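Peptidoglycan synthetase penicillin-binding protein 3 (Bifidobacterium adolescentis, PDB 4YE5) probably binds penicillin and, as a member of the transpeptidase family, is thought to cross-link peptidoglycan strands during cell-wall synthesis. Local coordinates at residues 33-38 against 171-176. Numbering follows the deposited sequence.
Sequences GKIMDT and AGIEQM
Glu-174 OE2, at the end of the side chain that meets Ile-35, is gripped by a salt bridge from Arg-148 NE and a hydrogen bond with Tyr-150 OH, while OE1 forms a salt bridge with Arg-32 NE. With both oxygens held, the rotation of the carboxylate is fixed, and one of its faces is turned to Ile-35. The delta methyl lies almost squarely above the carboxylate carbon, Ile-35 CD1 being 3.7 Å from Glu-174 CD and nearly as close to both oxygens. A bend in the glutamate chain (chi2 -83°) brings the carboxylate nearer the isoleucine, which reaches out with CD1 nearly fully extended (chi2 162°). The same methyl touches Ile-173 CG2 at 4.0 Å, and Leu-217 and Leu-181 add further apolar neighbours. Short helix 172-176 thus packs against strand 35-36, which runs between strands 42-46 and 214-217 in a mixed sheet. Both segments belong to the penicillin-binding-protein dimerisation domain. Arg-148 also ties them indirectly, its NH2 donating to Gly-33 O. Flanked by two arginines that would offset its charge, the buried acid is probably ionised, while one face of the carboxylate takes the methyl of Ile-35 in van der Waals contact.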
loop_
_atom_site.group_PDB
_atom_site.type_symbol
_atom_site.label_atom_id
_atom_site.label_comp_id
_atom_site.label_asym_id
_atom_site.label_seq_id
_atom_site.Cartn_x
_atom_site.Cartn_y
_atom_site.Cartn_z
ATOM N N GLY A 33 -6.076 14.910 6.760
ATOM C CA GLY A 33 -7.124 14.251 6.002
ATOM C C GLY A 33 -7.325 12.788 6.366
ATOM O O GLY A 33 -6.530 12.194 7.095
ATOM N N LYS A 34 -8.418 12.216 5.879
ATOM C CA LYS A 34 -8.728 10.814 6.147
ATOM C C LYS A 34 -8.124 9.881 5.094
ATOM O O LYS A 34 -7.770 10.300 3.982
ATOM C CB LYS A 34 -10.246 10.572 6.194
ATOM C CG LYS A 34 -11.071 11.564 7.012
ATOM C CD LYS A 34 -12.532 11.100 7.073
ATOM C CE LYS A 34 -13.531 12.256 6.960
ATOM N NZ LYS A 34 -13.263 13.392 7.890
ATOM N N ILE A 35 -8.010 8.615 5.464
ATOM C CA ILE A 35 -7.754 7.553 4.498
ATOM C C ILE A 35 -8.989 6.667 4.474
ATOM O O ILE A 35 -9.513 6.289 5.527
ATOM C CB ILE A 35 -6.521 6.712 4.864
ATOM C CG1 ILE A 35 -5.266 7.595 4.871
ATOM C CG2 ILE A 35 -6.364 5.537 3.842
ATOM C CD1 ILE A 35 -4.065 6.999 5.618
HETATM N N MSE A 36 -9.462 6.359 3.272
HETATM C CA MSE A 36 -10.679 5.575 3.097
HETATM C C MSE A 36 -10.437 4.429 2.133
HETATM O O MSE A 36 -9.524 4.499 1.317
HETATM C CB MSE A 36 -11.783 6.478 2.536
HETATM C CG MSE A 36 -12.239 7.542 3.527
HETATM SE SE MSE A 36 -13.438 8.810 2.676
HETATM C CE MSE A 36 -12.213 9.588 1.374
ATOM N N ASP A 37 -11.246 3.374 2.214
ATOM C CA ASP A 37 -11.103 2.283 1.252
ATOM C C ASP A 37 -11.848 2.687 -0.021
ATOM O O ASP A 37 -12.438 3.782 -0.095
ATOM C CB ASP A 37 -11.576 0.918 1.827
ATOM C CG ASP A 37 -13.083 0.626 1.611
ATOM O OD1 ASP A 37 -13.893 1.560 1.417
ATOM O OD2 ASP A 37 -13.464 -0.577 1.638
ATOM N N THR A 38 -11.847 1.790 -0.997
ATOM C CA THR A 38 -12.422 2.053 -2.308
ATOM C C THR A 38 -13.899 2.485 -2.275
ATOM O O THR A 38 -14.354 3.163 -3.186
ATOM C CB THR A 38 -12.232 0.839 -3.245
ATOM O OG1 THR A 38 -12.421 1.239 -4.607
ATOM C CG2 THR A 38 -13.206 -0.279 -2.893
ATOM N N ALA A 171 5.269 5.910 8.189
ATOM C CA ALA A 171 5.292 4.575 7.584
ATOM C C ALA A 171 4.061 4.407 6.724
ATOM O O ALA A 171 3.088 5.134 6.907
ATOM C CB ALA A 171 5.327 3.481 8.665
ATOM N N GLY A 172 4.110 3.443 5.797
ATOM C CA GLY A 172 2.944 3.032 5.038
ATOM C C GLY A 172 2.320 4.146 4.226
ATOM O O GLY A 172 2.996 5.065 3.780
ATOM N N ILE A 173 1.018 4.034 4.004
ATOM C CA ILE A 173 0.276 5.018 3.228
ATOM C C ILE A 173 0.316 6.429 3.870
ATOM O O ILE A 173 0.359 7.442 3.164
ATOM C CB ILE A 173 -1.166 4.518 3.041
ATOM C CG1 ILE A 173 -1.136 3.271 2.131
ATOM C CG2 ILE A 173 -2.040 5.606 2.414
ATOM C CD1 ILE A 173 -2.412 2.545 2.092
ATOM N N GLU A 174 0.356 6.480 5.198
ATOM C CA GLU A 174 0.455 7.773 5.914
ATOM C C GLU A 174 1.669 8.550 5.434
ATOM O O GLU A 174 1.620 9.760 5.244
ATOM C CB GLU A 174 0.555 7.546 7.435
ATOM C CG GLU A 174 -0.690 6.922 8.064
ATOM C CD GLU A 174 -1.783 7.943 8.380
ATOM O OE1 GLU A 174 -1.750 9.074 7.839
ATOM O OE2 GLU A 174 -2.684 7.615 9.183
ATOM N N GLN A 175 2.765 7.835 5.211
ATOM C CA GLN A 175 3.991 8.469 4.768
ATOM C C GLN A 175 3.919 8.786 3.280
ATOM O O GLN A 175 4.226 9.895 2.853
ATOM C CB GLN A 175 5.184 7.550 5.045
ATOM C CG GLN A 175 6.484 7.998 4.360
ATOM C CD GLN A 175 7.645 7.072 4.685
ATOM O OE1 GLN A 175 7.571 6.281 5.623
ATOM N NE2 GLN A 175 8.712 7.151 3.897
HETATM N N MSE A 176 3.511 7.808 2.481
HETATM C CA MSE A 176 3.466 8.013 1.034
HETATM C C MSE A 176 2.559 9.165 0.627
HETATM O O MSE A 176 2.872 9.913 -0.291
HETATM C CB MSE A 176 2.960 6.756 0.341
HETATM C CG MSE A 176 2.971 6.883 -1.148
HETATM SE SE MSE A 176 2.500 5.164 -1.913
HETATM C CE MSE A 176 0.619 5.408 -1.823
#